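Local coordinates for phosphoribosylformylglycinamidine synthase 2 (Thermus thermophilus, PDB 3VIU), which belongs to the AIR-synthase-related (PurM-like) family, folds into two similar halves within one chain, and binds adenosine-5'-diphosphate and magnesium, at residues Asn46-Leu54 and Tyr498-Lys509; Ala81-His89 and Leu481-Leu489. One frame throughout, in Å; residues are numbered along the deposited sequence.

Contact 1. Residues Asn46-Leu54 and Tyr498-Lys509; sequences NSRPLLKAL and YHELAETIAGLK
Leu50 plugs into the flank of helix 495-515 as a knob into a hole formed by Tyr498, Leu501, Ala502 and Ile505. Its CD1 methyl does most of the reaching, lying 3.9 Å from Leu501 CD2 and 3.8 Å from Tyr498 OH; it meets the tyrosine ring at a slant. About one turn further along helix 495-515, at Ile505, the packing is closest. Ile505 points at the short helix 48-51: CG2 rests 3.4 Å from the carbonyl O of Leu50, while the terminal CD1 wedges between Leu50 CB (3.5 Å) and Leu51 CD2 (3.3 Å), a tight approach. The chi1 of -70° in Ile505 sets CG1 anti to its carbonyl carbon, and an extended chi2 carries CD1 on toward both leucines. The Leu51 and Ile505 side chains cross at about a right angle. At the end of the type I turn Leu51-Leu54, Leu54 inserts CD2 against the helix backbone, 3.6 Å from Lys509 N, and also touches Leu508 CB. Val524 and Val519 of strand 519-525 lie against Leu51 and Leu54, respectively.

The solvent side is looser. Ala53 is exposed and meets only the aliphatic part of Lys509, whose CG is 3.8 Å from Ala53 O; the lysine chain then leads away, its NZ forming a weak, long ion pair with Glu513.

Every contact between the two segments is van der Waals in kind, without a hydrogen bond or salt bridge. The position of 46-54 along helix 495-515 therefore probably rests on the fit of branched side chains. Leu51, itself a residue of the ADP pocket, meets both Ile505 and the bound ADP, consistent with the packing helping to hold that wall of the pocket.

Contact 2. Residues Ala81-His89 and Leu481-Leu489; sequences AFKIESHNH and LAYTDGLNL. With ADP (adenosine-5'-diphosphate), chain B; PO4 (phosphate ion), chain C.
Two sheets, one from each PurM-like N-terminal domain, meet here through strands 78-86 and 479-488, an arrangement that resembles the dimer interface of PurM relatives built within a single chain. The strand axes run nearly parallel, 10° apart and 6.1 Å at closest approach, yet side chains rather than backbone pairs join them. Phe82 slides past Thr484, its CE2 3.9 Å from Thr484 CB. Beyond it, Ile84 sets CG2 3.4 Å from Gly486 N, where the glycine lets the methyl come right up to the chain. The one backbone donor used, Ile84 N, makes only a weak bond to Thr484 OG1, a hydroxyl also bonded to Ser521. The firmer link is Asn88 ND2 to Asn488 OD1, 3.1 Å and nearly straight at 170°, with the amide planes turned 62° apart; the side-chain OD1 of Asn88 accepts from Val173 N.

Lys83 and Glu85 on one strand and Asp485 and Leu487 on the other point away from the opposing strand and line the ADP pocket. Lys83, extended throughout, brings NZ 2.7 Å from ADP O2B, while Asp485 OD1 accepts from the adenine N6 at 3.0 Å. Around the N-cap His87, a phosphate ion, probably from the crystallisation liquor, accepts hydrogen bonds from backbone N of Asn88 and His89 and from Ser86 OG, 2.6 Å from PO4 O1; the helix start would probably stabilise its charge.

Strand 172-182 pairs with strand 78-86, strand 538-548 borders strand 479-488 on one side, and strand 519-525, on its other side, reaches across to Lys83 and Ser86.

How the contacts relate
The centres of contact 1 and contact 2 lie about 14 Å apart. The two share one consecutive unit: strand 479-488 of contact 2 leads, through a short connection, into helix 495-515 of contact 1. Along the chain the order is 46-54, 81-89, 481-489, 498-509, so contact 1 joins the outer pair of segments and contact 2 the inner pair. The two also touch physically, as Leu489 CD2 packs 3.3 Å from Leu501 N and Leu54 CD2 lies 3.6 Å from Tyr483 OH. Both therefore fasten N-terminal parts of the chain to the second PurM-like N-terminal domain, and both supply residues of a single ADP pocket, which is consequently assembled from sequence-distant pieces at the junction of the two halves.

Contact 1. Residues Asn46-Leu54 and Tyr498-Lys509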
# COMPACT_ATOMS: atom_id res chain seq x y z
N ASN A 46 -12.21 15.47 -6.52
CA ASN A 46 -12.49 15.93 -5.16
C ASN A 46 -11.33 15.81 -4.18
O ASN A 46 -11.40 16.36 -3.08
CB ASN A 46 -13.69 15.19 -4.60
CG ASN A 46 -14.97 15.50 -5.34
OD1 ASN A 46 -15.19 15.04 -6.46
ND2 ASN A 46 -15.81 16.32 -4.74
N SER A 47 -10.26 15.14 -4.59
CA SER A 47 -9.11 14.94 -3.71
C SER A 47 -7.88 15.79 -4.00
O SER A 47 -7.10 16.06 -3.10
CB SER A 47 -8.69 13.47 -3.70
OG SER A 47 -8.24 13.06 -4.98
N ARG A 48 -7.71 16.20 -5.26
CA ARG A 48 -6.54 17.01 -5.62
C ARG A 48 -6.32 18.23 -4.73
O ARG A 48 -5.24 18.41 -4.18
CB ARG A 48 -6.61 17.43 -7.09
CG ARG A 48 -5.75 16.57 -8.03
CD ARG A 48 -6.38 16.41 -9.42
NE ARG A 48 -6.51 17.67 -10.14
CZ ARG A 48 -7.26 17.83 -11.24
NH1 ARG A 48 -7.94 16.81 -11.74
NH2 ARG A 48 -7.31 19.01 -11.83
N PRO A 49 -7.35 19.09 -4.56
CA PRO A 49 -7.21 20.28 -3.72
C PRO A 49 -6.65 20.01 -2.33
O PRO A 49 -5.94 20.84 -1.76
CB PRO A 49 -8.63 20.83 -3.66
CG PRO A 49 -9.22 20.40 -4.94
CD PRO A 49 -8.73 18.98 -5.07
N LEU A 50 -6.96 18.84 -1.77
CA LEU A 50 -6.50 18.48 -0.43
C LEU A 50 -5.12 17.83 -0.42
O LEU A 50 -4.35 18.01 0.52
CB LEU A 50 -7.51 17.53 0.23
CG LEU A 50 -8.93 18.06 0.39
CD1 LEU A 50 -9.88 16.92 0.70
CD2 LEU A 50 -8.96 19.11 1.49
N LEU A 51 -4.81 17.09 -1.48
CA LEU A 51 -3.52 16.39 -1.58
C LEU A 51 -2.32 17.33 -1.74
O LEU A 51 -1.18 16.92 -1.54
CB LEU A 51 -3.56 15.38 -2.73
CG LEU A 51 -4.53 14.21 -2.51
CD1 LEU A 51 -4.68 13.37 -3.77
CD2 LEU A 51 -4.02 13.35 -1.36
N LYS A 52 -2.58 18.58 -2.09
CA LYS A 52 -1.50 19.55 -2.26
C LYS A 52 -0.79 19.79 -0.92
O LYS A 52 0.37 20.18 -0.89
CB LYS A 52 -2.04 20.87 -2.79
CG LYS A 52 -2.47 20.84 -4.26
CD LYS A 52 -3.14 22.16 -4.64
CE LYS A 52 -3.58 22.17 -6.10
NZ LYS A 52 -2.43 22.08 -7.03
N ALA A 53 -1.49 19.52 0.17
CA ALA A 53 -0.95 19.72 1.51
C ALA A 53 0.13 18.73 1.96
O ALA A 53 0.90 19.04 2.87
CB ALA A 53 -2.09 19.72 2.53
N LEU A 54 0.19 17.56 1.34
CA LEU A 54 1.18 16.56 1.73
C LEU A 54 2.62 16.93 1.36
O LEU A 54 2.92 17.16 0.20
CB LEU A 54 0.83 15.20 1.11
CG LEU A 54 -0.49 14.57 1.59
CD1 LEU A 54 -0.78 13.31 0.80
CD2 LEU A 54 -0.42 14.26 3.08
N TYR A 498 -16.68 13.85 2.96
CA TYR A 498 -15.63 14.80 2.62
C TYR A 498 -14.81 15.08 3.88
O TYR A 498 -13.59 15.25 3.82
CB TYR A 498 -16.23 16.11 2.10
CG TYR A 498 -15.21 17.03 1.48
CD1 TYR A 498 -14.71 16.80 0.19
CD2 TYR A 498 -14.74 18.15 2.18
CE1 TYR A 498 -13.78 17.66 -0.38
CE2 TYR A 498 -13.81 19.01 1.61
CZ TYR A 498 -13.33 18.77 0.34
OH TYR A 498 -12.42 19.64 -0.21
N HIS A 499 -15.48 15.13 5.02
CA HIS A 499 -14.80 15.38 6.27
C HIS A 499 -13.77 14.28 6.53
O HIS A 499 -12.62 14.55 6.89
CB HIS A 499 -15.80 15.46 7.41
CG HIS A 499 -15.18 15.75 8.74
ND1 HIS A 499 -14.89 14.77 9.66
CD2 HIS A 499 -14.79 16.92 9.30
CE1 HIS A 499 -14.35 15.32 10.73
NE2 HIS A 499 -14.27 16.62 10.54
N GLU A 500 -14.17 13.03 6.34
CA GLU A 500 -13.27 11.91 6.56
C GLU A 500 -12.07 11.98 5.61
O GLU A 500 -10.94 11.68 6.00
CB GLU A 500 -14.02 10.59 6.39
CG GLU A 500 -15.19 10.47 7.34
CD GLU A 500 -15.93 9.16 7.22
OE1 GLU A 500 -16.26 8.76 6.09
OE2 GLU A 500 -16.19 8.52 8.26
N LEU A 501 -12.32 12.38 4.37
CA LEU A 501 -11.26 12.50 3.39
C LEU A 501 -10.32 13.61 3.80
O LEU A 501 -9.10 13.47 3.74
CB LEU A 501 -11.83 12.81 2.00
CG LEU A 501 -10.82 13.16 0.90
CD1 LEU A 501 -9.92 11.95 0.60
CD2 LEU A 501 -11.57 13.59 -0.35
N ALA A 502 -10.89 14.72 4.24
CA ALA A 502 -10.10 15.87 4.65
C ALA A 502 -9.27 15.55 5.89
O ALA A 502 -8.08 15.85 5.92
CB ALA A 502 -11.02 17.07 4.90
N GLU A 503 -9.89 14.94 6.90
CA GLU A 503 -9.17 14.60 8.13
C GLU A 503 -8.09 13.55 7.86
O GLU A 503 -7.02 13.58 8.47
CB GLU A 503 -10.14 14.07 9.19
CG GLU A 503 -11.05 15.12 9.79
CD GLU A 503 -10.31 16.07 10.69
OE1 GLU A 503 -10.16 17.25 10.34
OE2 GLU A 503 -9.86 15.61 11.77
N THR A 504 -8.37 12.61 6.96
CA THR A 504 -7.41 11.58 6.63
C THR A 504 -6.17 12.23 6.04
O THR A 504 -5.05 11.96 6.47
CB THR A 504 -8.01 10.57 5.63
OG1 THR A 504 -9.10 9.87 6.25
CG2 THR A 504 -6.95 9.56 5.17
N ILE A 505 -6.36 13.12 5.08
CA ILE A 505 -5.23 13.79 4.48
C ILE A 505 -4.48 14.68 5.49
O ILE A 505 -3.25 14.72 5.49
CB ILE A 505 -5.67 14.61 3.25
CG1 ILE A 505 -6.06 13.64 2.12
CG2 ILE A 505 -4.54 15.56 2.82
CD1 ILE A 505 -6.40 14.28 0.78
N ALA A 506 -5.21 15.38 6.36
CA ALA A 506 -4.56 16.22 7.36
C ALA A 506 -3.76 15.33 8.31
O ALA A 506 -2.69 15.72 8.79
CB ALA A 506 -5.60 17.04 8.14
N GLY A 507 -4.28 14.14 8.58
CA GLY A 507 -3.58 13.22 9.46
C GLY A 507 -2.20 12.85 8.93
O GLY A 507 -1.22 12.90 9.65
N LEU A 508 -2.15 12.48 7.65
CA LEU A 508 -0.89 12.11 7.00
C LEU A 508 0.10 13.27 7.01
O LEU A 508 1.28 13.10 7.35
CB LEU A 508 -1.17 11.67 5.56
CG LEU A 508 -1.33 10.17 5.25
CD1 LEU A 508 -1.75 9.39 6.49
CD2 LEU A 508 -2.32 10.00 4.12
N LYS A 509 -0.38 14.45 6.64
CA LYS A 509 0.44 15.64 6.61
C LYS A 509 1.15 15.83 7.95
O LYS A 509 2.37 15.98 8.02
CB LYS A 509 -0.44 16.86 6.32
CG LYS A 509 0.25 18.20 6.49
CD LYS A 509 -0.78 19.32 6.53
CE LYS A 509 -0.11 20.69 6.62
NZ LYS A 509 0.82 20.84 7.78

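Contact 2. Residues Ala81-His89 and Leu481-Leu489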
# COMPACT_ATOMS: atom_id res chain seq x y z
N ALA A 81 11.68 1.87 -6.48
CA ALA A 81 10.43 2.46 -6.91
C ALA A 81 9.33 1.70 -6.20
O ALA A 81 9.44 0.49 -5.98
CB ALA A 81 10.27 2.32 -8.42
N PHE A 82 8.27 2.40 -5.81
CA PHE A 82 7.16 1.73 -5.17
C PHE A 82 5.91 2.58 -5.22
O PHE A 82 5.96 3.78 -5.48
CB PHE A 82 7.49 1.34 -3.72
CG PHE A 82 7.75 2.51 -2.81
CD1 PHE A 82 8.92 3.26 -2.92
CD2 PHE A 82 6.85 2.84 -1.80
CE1 PHE A 82 9.18 4.32 -2.04
CE2 PHE A 82 7.11 3.89 -0.92
CZ PHE A 82 8.27 4.63 -1.04
N LYS A 83 4.78 1.93 -4.99
CA LYS A 83 3.49 2.59 -5.03
C LYS A 83 2.41 1.61 -4.61
O LYS A 83 2.61 0.39 -4.65
CB LYS A 83 3.21 3.09 -6.45
CG LYS A 83 1.89 3.80 -6.61
CD LYS A 83 1.56 3.92 -8.08
CE LYS A 83 0.14 4.40 -8.29
NZ LYS A 83 -0.22 4.28 -9.72
N ILE A 84 1.26 2.14 -4.21
CA ILE A 84 0.14 1.31 -3.81
C ILE A 84 -1.07 1.75 -4.62
O ILE A 84 -1.27 2.94 -4.86
CB ILE A 84 -0.11 1.43 -2.28
CG1 ILE A 84 -1.13 0.38 -1.84
CG2 ILE A 84 -0.59 2.83 -1.94
CD1 ILE A 84 -1.33 0.35 -0.34
N GLU A 85 -1.86 0.77 -5.07
CA GLU A 85 -3.05 1.01 -5.89
C GLU A 85 -4.21 0.29 -5.22
O GLU A 85 -4.02 -0.44 -4.26
CB GLU A 85 -2.87 0.39 -7.29
CG GLU A 85 -2.51 1.31 -8.45
CD GLU A 85 -2.51 0.54 -9.79
OE1 GLU A 85 -2.23 1.14 -10.85
OE2 GLU A 85 -2.80 -0.68 -9.77
N SER A 86 -5.40 0.48 -5.77
CA SER A 86 -6.59 -0.19 -5.25
C SER A 86 -7.40 -0.79 -6.41
O SER A 86 -7.33 -0.31 -7.55
CB SER A 86 -7.46 0.80 -4.47
OG SER A 86 -8.23 1.61 -5.34
N HIS A 87 -8.14 -1.86 -6.12
CA HIS A 87 -9.00 -2.52 -7.11
C HIS A 87 -10.21 -3.00 -6.32
O HIS A 87 -10.59 -4.17 -6.38
CB HIS A 87 -8.29 -3.71 -7.78
CG HIS A 87 -8.01 -3.50 -9.24
ND1 HIS A 87 -7.08 -2.59 -9.70
CD2 HIS A 87 -8.57 -4.07 -10.34
CE1 HIS A 87 -7.08 -2.61 -11.02
NE2 HIS A 87 -7.97 -3.49 -11.43
N ASN A 88 -10.81 -2.06 -5.59
CA ASN A 88 -11.95 -2.35 -4.74
C ASN A 88 -13.20 -2.85 -5.45
O ASN A 88 -13.53 -4.03 -5.35
CB ASN A 88 -12.28 -1.12 -3.90
CG ASN A 88 -11.08 -0.59 -3.14
OD1 ASN A 88 -10.24 -1.36 -2.66
ND2 ASN A 88 -10.99 0.73 -3.01
N HIS A 89 -13.88 -1.95 -6.15
CA HIS A 89 -15.12 -2.31 -6.84
C HIS A 89 -15.01 -3.57 -7.70
O HIS A 89 -15.87 -4.44 -7.65
CB HIS A 89 -15.61 -1.12 -7.69
CG HIS A 89 -16.08 0.05 -6.87
ND1 HIS A 89 -17.26 0.03 -6.15
CD2 HIS A 89 -15.50 1.24 -6.61
CE1 HIS A 89 -17.38 1.17 -5.49
NE2 HIS A 89 -16.33 1.92 -5.75
N LEU A 481 12.46 6.11 4.46
CA LEU A 481 12.88 7.02 3.40
C LEU A 481 11.72 7.82 2.83
O LEU A 481 11.88 8.99 2.49
CB LEU A 481 13.57 6.25 2.28
CG LEU A 481 14.84 5.51 2.70
CD1 LEU A 481 15.36 4.70 1.53
CD2 LEU A 481 15.88 6.51 3.18
N ALA A 482 10.55 7.20 2.72
CA ALA A 482 9.37 7.86 2.19
C ALA A 482 8.19 6.91 2.30
O ALA A 482 8.36 5.75 2.67
CB ALA A 482 9.58 8.25 0.73
N TYR A 483 7.00 7.40 1.98
CA TYR A 483 5.85 6.53 2.04
C TYR A 483 4.95 6.67 0.82
O TYR A 483 5.16 7.55 -0.01
CB TYR A 483 5.03 6.78 3.31
CG TYR A 483 4.22 8.05 3.30
CD1 TYR A 483 4.78 9.27 3.69
CD2 TYR A 483 2.89 8.03 2.90
CE1 TYR A 483 4.03 10.43 3.70
CE2 TYR A 483 2.13 9.19 2.89
CZ TYR A 483 2.70 10.39 3.29
OH TYR A 483 1.95 11.53 3.25
N THR A 484 3.97 5.79 0.74
CA THR A 484 2.99 5.77 -0.34
C THR A 484 1.67 5.58 0.42
O THR A 484 1.61 4.80 1.37
CB THR A 484 3.25 4.57 -1.28
OG1 THR A 484 2.35 4.62 -2.40
CG2 THR A 484 3.07 3.25 -0.54
N ASP A 485 0.63 6.31 0.02
CA ASP A 485 -0.64 6.19 0.71
C ASP A 485 -1.79 5.83 -0.21
O ASP A 485 -2.07 6.53 -1.19
CB ASP A 485 -0.99 7.49 1.44
CG ASP A 485 -1.18 8.65 0.48
OD1 ASP A 485 -2.25 9.30 0.53
OD2 ASP A 485 -0.26 8.91 -0.32
N GLY A 486 -2.45 4.72 0.11
CA GLY A 486 -3.59 4.29 -0.67
C GLY A 486 -4.82 4.72 0.11
O GLY A 486 -5.19 4.09 1.09
N LEU A 487 -5.44 5.82 -0.30
CA LEU A 487 -6.63 6.30 0.38
C LEU A 487 -7.88 5.59 -0.14
O LEU A 487 -8.05 5.42 -1.35
CB LEU A 487 -6.79 7.81 0.19
CG LEU A 487 -5.58 8.68 0.57
CD1 LEU A 487 -5.97 10.15 0.44
CD2 LEU A 487 -5.12 8.38 2.00
N ASN A 488 -8.74 5.17 0.78
CA ASN A 488 -10.00 4.50 0.45
C ASN A 488 -11.06 5.09 1.38
O ASN A 488 -10.95 4.99 2.60
CB ASN A 488 -9.89 3.00 0.71
CG ASN A 488 -8.72 2.38 -0.03
OD1 ASN A 488 -8.85 1.96 -1.18
ND2 ASN A 488 -7.57 2.33 0.62
N LEU A 489 -12.07 5.72 0.80
CA LEU A 489 -13.13 6.34 1.57
C LEU A 489 -14.48 6.25 0.88
O LEU A 489 -14.60 5.71 -0.23
CB LEU A 489 -12.81 7.82 1.83
CG LEU A 489 -11.61 8.08 2.76
CD1 LEU A 489 -10.44 8.56 1.92
CD2 LEU A 489 -11.98 9.11 3.82
PB ADP B . -2.26 4.72 -12.47
O1B ADP B . -3.63 4.94 -13.02
O2B ADP B . -2.32 3.58 -11.34
O3B ADP B . -1.25 4.24 -13.74
PA ADP B . -2.85 7.11 -11.31
O1A ADP B . -3.26 8.00 -12.44
O2A ADP B . -4.15 6.28 -10.81
O3A ADP B . -1.66 6.10 -11.82
O5' ADP B . -2.29 7.97 -10.04
C5' ADP B . -2.20 9.36 -10.39
C4' ADP B . -0.87 10.02 -9.92
O4' ADP B . -1.07 10.79 -8.69
C3' ADP B . 0.27 9.02 -9.60
O3' ADP B . 1.53 9.61 -9.92
C2' ADP B . 0.10 8.76 -8.10
O2' ADP B . 1.31 8.32 -7.48
C1' ADP B . -0.39 10.12 -7.57
N9 ADP B . -1.30 9.96 -6.43
C8 ADP B . -2.61 9.57 -6.48
N7 ADP B . -3.12 9.53 -5.28
C5 ADP B . -2.18 9.89 -4.38
C6 ADP B . -2.14 10.04 -2.97
N6 ADP B . -3.26 9.79 -2.21
N1 ADP B . -0.98 10.44 -2.39
C2 ADP B . 0.12 10.69 -3.12
N3 ADP B . 0.12 10.56 -4.44
C4 ADP B . -0.99 10.17 -5.11
P PO4 C . -11.38 1.33 -7.17
O1 PO4 C . -10.41 0.65 -6.29
O2 PO4 C . -12.68 0.61 -7.12
O3 PO4 C . -11.58 2.72 -6.70
O4 PO4 C . -10.87 1.35 -8.56